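Local structure of carnitinyl-CoA dehydratase (Mycobacterium avium, 3R0O) at residues Arg14-Val19 with Ile30-Ala35; Gly148-Ala153 with Thr247-Ser252. The protein probably adds water to or removes it from carnitinyl-CoA-type thioesters, as a member of the enoyl-CoA hydratase/isomerase (crotonase) family. All blocks are in the same frame, centred on the assembly; numbering follows the deposited sequence.

Interaction 1. Residues Arg14-Val19 with Ile30-Ala35; sequences RQAAVV and IDRPDA
Ala-17 and Ile-30 face each other as the last pair of a beta-hairpin, where the N-terminal strand and its partner begin to part. They form an antiparallel non-hydrogen-bonded pair with their CA atoms 4.3 Å apart, and both side chains lie on the same face of the sheet. The methyl CB of Ala-17 rests over CA of Ile-30 at 4.1 Å, so this packing is side chain against backbone.

One step toward the open end, a direct backbone bond joins the segments: Asp-31 N donates to Ala-16 O over 2.8 Å, with an N-H...O angle of 154°.

A water makes a second, indirect link. It donates to Gln-15 O at 2.8 Å and to Asp-31 OD2 at 2.6 Å, bridging the diverging chains. The carboxylate reaches it because CG of Asp-31 is turned anti to the backbone N (chi1 -165°).

The aliphatic stem of Arg-32 packs against Ala-16: its CG lies beside Ala-16 O at 3.8 Å, and its CD approaches Ala-16 CB at 4.4 Å. Beyond that the chain bends at chi3, and Ala-35 CB sits over one guanidinium face toward its rim. NH1 forms a hydrogen bond with Ala-38 O and a salt bridge with Asp-78, so the charged end is held both by the loop that follows and by a residue just before helix 79-83.

Around this junction, strand 25-30 continues the sheet into strand 62-67 through Ile-30 and Thr-66, while strand 17-22 is the outermost strand within the chain. Helix 41-56 packs against the junction, its Ala-42 and Val-43 touching Ala-16 and Val-43 also meeting Arg-32.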
loop_
_atom_site.group_PDB
_atom_site.type_symbol
_atom_site.label_atom_id
_atom_site.label_comp_id
_atom_site.label_asym_id
_atom_site.label_seq_id
_atom_site.Cartn_x
_atom_site.Cartn_y
_atom_site.Cartn_z
ATOM N N ARG A 14 -22.898 34.094 -13.290
ATOM C CA ARG A 14 -22.896 33.378 -11.990
ATOM C C ARG A 14 -21.484 32.927 -11.604
ATOM O O ARG A 14 -20.634 32.704 -12.473
ATOM C CB ARG A 14 -23.811 32.146 -12.038
ATOM N N GLN A 15 -21.253 32.776 -10.299
ATOM C CA GLN A 15 -19.977 32.338 -9.764
ATOM C C GLN A 15 -19.725 30.870 -10.125
ATOM O O GLN A 15 -20.651 30.061 -10.098
ATOM C CB GLN A 15 -20.009 32.502 -8.260
ATOM C CG GLN A 15 -18.794 33.148 -7.665
ATOM C CD GLN A 15 -19.093 33.776 -6.305
ATOM O OE1 GLN A 15 -20.151 33.545 -5.718
ATOM N NE2 GLN A 15 -18.158 34.582 -5.805
ATOM N N ALA A 16 -18.482 30.530 -10.462
ATOM C CA ALA A 16 -18.156 29.188 -10.946
ATOM C C ALA A 16 -18.087 28.186 -9.790
ATOM O O ALA A 16 -18.391 27.020 -9.953
ATOM C CB ALA A 16 -16.866 29.208 -11.709
ATOM N N ALA A 17 -17.675 28.672 -8.628
ATOM C CA ALA A 17 -17.681 27.900 -7.390
ATOM C C ALA A 17 -17.952 28.879 -6.258
ATOM O O ALA A 17 -17.483 30.019 -6.315
ATOM C CB ALA A 17 -16.332 27.181 -7.172
ATOM N N VAL A 18 -18.706 28.439 -5.253
ATOM C CA VAL A 18 -19.013 29.260 -4.071
ATOM C C VAL A 18 -18.384 28.666 -2.811
ATOM O O VAL A 18 -18.125 27.456 -2.754
ATOM C CB VAL A 18 -20.545 29.444 -3.869
ATOM C CG1 VAL A 18 -21.128 30.291 -4.993
ATOM C CG2 VAL A 18 -21.256 28.107 -3.815
ATOM N N VAL A 19 -18.129 29.520 -1.819
ATOM C CA VAL A 19 -17.574 29.100 -0.542
ATOM C C VAL A 19 -18.506 29.584 0.550
ATOM O O VAL A 19 -19.057 30.659 0.450
ATOM C CB VAL A 19 -16.196 29.750 -0.265
ATOM C CG1 VAL A 19 -15.472 29.001 0.833
ATOM C CG2 VAL A 19 -15.354 29.818 -1.518
ATOM N N ILE A 30 -18.434 23.362 -6.230
ATOM C CA ILE A 30 -18.302 23.632 -7.656
ATOM C C ILE A 30 -19.700 23.814 -8.214
ATOM O O ILE A 30 -20.530 22.917 -8.095
ATOM C CB ILE A 30 -17.579 22.519 -8.409
ATOM C CG1 ILE A 30 -16.149 22.353 -7.842
ATOM C CG2 ILE A 30 -17.610 22.829 -9.917
ATOM C CD1 ILE A 30 -15.392 21.120 -8.389
ATOM N N ASP A 31 -19.969 24.989 -8.788
ATOM C CA ASP A 31 -21.337 25.341 -9.145
ATOM C C ASP A 31 -21.531 25.595 -10.629
ATOM O O ASP A 31 -21.802 26.725 -11.040
ATOM C CB ASP A 31 -21.794 26.552 -8.329
ATOM C CG ASP A 31 -23.325 26.760 -8.364
ATOM O OD1 ASP A 31 -24.103 25.891 -8.849
ATOM O OD2 ASP A 31 -23.745 27.827 -7.892
ATOM N N ARG A 32 -21.382 24.545 -11.441
ATOM C CA ARG A 32 -21.692 24.621 -12.874
ATOM C C ARG A 32 -22.474 23.378 -13.289
ATOM O O ARG A 32 -22.011 22.610 -14.128
ATOM C CB ARG A 32 -20.424 24.739 -13.730
ATOM C CG ARG A 32 -19.526 25.952 -13.448
ATOM C CD ARG A 32 -18.306 25.973 -14.377
ATOM N NE ARG A 32 -18.630 26.175 -15.792
ATOM C CZ ARG A 32 -18.163 25.433 -16.800
ATOM N NH1 ARG A 32 -17.335 24.410 -16.583
ATOM N NH2 ARG A 32 -18.519 25.706 -18.045
ATOM N N PRO A 33 -23.680 23.176 -12.715
ATOM C CA PRO A 33 -24.325 21.856 -12.916
ATOM C C PRO A 33 -24.816 21.597 -14.345
ATOM O O PRO A 33 -24.999 20.445 -14.723
ATOM C CB PRO A 33 -25.491 21.863 -11.915
ATOM C CG PRO A 33 -25.770 23.340 -11.636
ATOM C CD PRO A 33 -24.429 24.040 -11.781
ATOM N N ASP A 34 -25.010 22.650 -15.138
ATOM C CA ASP A 34 -25.333 22.488 -16.557
ATOM C C ASP A 34 -24.156 21.924 -17.326
ATOM O O ASP A 34 -24.346 21.247 -18.333
ATOM C CB ASP A 34 -25.765 23.822 -17.178
ATOM N N ALA A 35 -22.940 22.196 -16.850
ATOM C CA ALA A 35 -21.743 21.678 -17.491
ATOM C C ALA A 35 -21.195 20.480 -16.720
ATOM O O ALA A 35 -20.022 20.130 -16.856
ATOM C CB ALA A 35 -20.671 22.794 -17.623
HETATM O O HOH W 1 -22.934 30.236 -8.414
#

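Interaction 2. Residues Gly148-Ala153 with Thr247-Ser252; sequences GLIAGA and TELLKS
The carbonyl O of Leu-249, the residue whose side chain reaches Leu-149 and Ile-150, is held by two donors from Ser-252. The hydroxyl OG of Ser-252 gives it a bond of 2.7 Å that comes in nearly straight ahead of the carbonyl (C=O...OG 162°), and Ser-252 N adds another at 2.9 Å. OG in turn caps the backbone N of Ala-255, placing Ser-252 as the N-cap of helix 253-262. One serine thus ties the end region of helix 236-250 to the start of the next helix.

From this turn Leu-249 points toward the loop 148-153. With CG anti to the backbone N (chi1 -160°), its CD2 methyl is brought against Leu-149 and Ile-150. It meets the branch methyl CG2 of Ile-150 at 3.5 Å, closer than carbon pairs usually pack, and the side chains of Leu-249 and Ile-150 cross at a slant. The same CD2 lies 3.6 Å from the carbonyl carbon C of Leu-149, and CG of Leu-249 is also near Gly-148 O.

Leu-250 adds a second, more outlying contact: its CD2 touches CD2 of Leu-149 at 3.7 Å, methyl against methyl. Gly-148 takes up a backbone shape (phi 83°) in which a CB would press on the preceding carbonyl O.

A second subunit packs against this patch. Ser-216 of that subunit bonds to Leu-149 O, and its Leu-215 packs on both Leu-249 and Ser-252, while its Ser-220 touches Ile-150.

Between the two segments the chemistry is apolar, methyl groups packing on one another and on the backbone of Leu-149. The contact therefore depends on shape and burial, with Ser-252 and Ser-216 of the other subunit supplying polar bonds nearby.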
loop_
_atom_site.group_PDB
_atom_site.type_symbol
_atom_site.label_atom_id
_atom_site.label_comp_id
_atom_site.label_asym_id
_atom_site.label_seq_id
_atom_site.Cartn_x
_atom_site.Cartn_y
_atom_site.Cartn_z
ATOM N N GLY A 148 -7.226 8.670 -25.613
ATOM C CA GLY A 148 -5.922 8.967 -26.195
ATOM C C GLY A 148 -5.035 9.908 -25.398
ATOM O O GLY A 148 -3.993 10.342 -25.892
ATOM N N LEU A 149 -5.427 10.225 -24.168
ATOM C CA LEU A 149 -4.546 10.970 -23.236
ATOM C C LEU A 149 -4.205 10.098 -22.002
ATOM O O LEU A 149 -4.307 8.861 -22.083
ATOM C CB LEU A 149 -5.216 12.281 -22.833
ATOM C CG LEU A 149 -5.712 13.082 -24.048
ATOM C CD1 LEU A 149 -7.027 13.877 -23.768
ATOM C CD2 LEU A 149 -4.586 13.951 -24.620
ATOM N N ILE A 150 -3.800 10.721 -20.885
ATOM C CA ILE A 150 -3.641 10.031 -19.599
ATOM C C ILE A 150 -4.195 10.903 -18.446
ATOM O O ILE A 150 -4.389 12.105 -18.603
ATOM C CB ILE A 150 -2.160 9.649 -19.272
ATOM C CG1 ILE A 150 -1.282 10.892 -19.143
ATOM C CG2 ILE A 150 -1.559 8.663 -20.288
ATOM C CD1 ILE A 150 0.124 10.563 -18.583
ATOM N N ALA A 151 -4.427 10.292 -17.296
ATOM C CA ALA A 151 -4.826 11.042 -16.114
ATOM C C ALA A 151 -3.607 11.802 -15.594
ATOM O O ALA A 151 -2.822 11.279 -14.777
ATOM C CB ALA A 151 -5.402 10.107 -15.054
ATOM N N GLY A 152 -3.451 13.029 -16.089
ATOM C CA GLY A 152 -2.300 13.882 -15.769
ATOM C C GLY A 152 -2.417 14.803 -14.555
ATOM O O GLY A 152 -1.516 15.600 -14.292
ATOM N N ALA A 153 -3.486 14.693 -13.778
ATOM C CA ALA A 153 -3.627 15.552 -12.593
ATOM C C ALA A 153 -3.448 14.706 -11.353
ATOM O O ALA A 153 -4.154 14.890 -10.350
ATOM C CB ALA A 153 -4.990 16.279 -12.580
ATOM N N THR A 247 3.319 15.506 -22.014
ATOM C CA THR A 247 3.826 16.367 -23.081
ATOM C C THR A 247 4.145 15.557 -24.341
ATOM O O THR A 247 3.675 15.886 -25.432
ATOM C CB THR A 247 5.043 17.186 -22.598
ATOM O OG1 THR A 247 4.635 17.986 -21.488
ATOM C CG2 THR A 247 5.571 18.111 -23.698
ATOM N N GLU A 248 4.903 14.476 -24.180
ATOM C CA GLU A 248 5.263 13.632 -25.308
ATOM C C GLU A 248 4.008 13.056 -25.959
ATOM O O GLU A 248 3.884 13.046 -27.188
ATOM C CB GLU A 248 6.215 12.534 -24.862
ATOM C CG GLU A 248 6.776 11.639 -25.981
ATOM C CD GLU A 248 7.721 12.361 -26.951
ATOM O OE1 GLU A 248 8.117 13.524 -26.696
ATOM O OE2 GLU A 248 8.059 11.743 -27.980
ATOM N N LEU A 249 3.068 12.612 -25.126
ATOM C CA LEU A 249 1.838 11.984 -25.598
ATOM C C LEU A 249 1.065 12.883 -26.565
ATOM O O LEU A 249 0.617 12.410 -27.613
ATOM C CB LEU A 249 0.952 11.599 -24.418
ATOM C CG LEU A 249 -0.132 10.546 -24.664
ATOM C CD1 LEU A 249 0.406 9.290 -25.337
ATOM C CD2 LEU A 249 -0.817 10.189 -23.340
ATOM N N LEU A 250 0.937 14.166 -26.208
ATOM C CA LEU A 250 0.274 15.199 -27.028
ATOM C C LEU A 250 0.820 15.416 -28.442
ATOM O O LEU A 250 0.100 15.893 -29.314
ATOM C CB LEU A 250 0.288 16.548 -26.320
ATOM C CG LEU A 250 -0.531 16.678 -25.054
ATOM C CD1 LEU A 250 -0.260 18.055 -24.456
ATOM C CD2 LEU A 250 -2.019 16.460 -25.336
ATOM N N LYS A 251 2.089 15.093 -28.655
ATOM C CA LYS A 251 2.667 15.072 -29.999
ATOM C C LYS A 251 2.032 14.004 -30.901
ATOM O O LYS A 251 2.157 14.087 -32.122
ATOM C CB LYS A 251 4.174 14.795 -29.935
ATOM C CG LYS A 251 4.964 15.764 -29.098
ATOM C CD LYS A 251 6.436 15.470 -29.223
ATOM C CE LYS A 251 7.241 16.760 -29.208
ATOM N NZ LYS A 251 6.793 17.695 -28.147
ATOM N N SER A 252 1.377 12.996 -30.316
ATOM C CA SER A 252 0.888 11.852 -31.098
ATOM C C SER A 252 -0.387 12.157 -31.892
ATOM O O SER A 252 -1.193 13.009 -31.496
ATOM C CB SER A 252 0.693 10.608 -30.217
ATOM O OG SER A 252 -0.447 10.734 -29.387
#

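How the interactions relate
Reading from the N terminus, interaction 1 comes first: it closes the short hairpin of strands 17-22 and 25-30, only ten residues lying between its segments, and leads into helix 41-56. The chain then adds strands 62-67, 110-114 and 131-135 before interaction 2 opens with the loop 148-153. Its partner arrives after 93 more residues, mostly helical and including the sheet's last strand, 191-193, at the end region of helix 236-250. The two are in series, neither nested nor crossed. The centres of interactions 1 and 2 lie about 27 Å apart. Interaction 1 secures the edge of the sheet; interaction 2 ties a mid-chain loop to the C-terminal helices, beside another subunit.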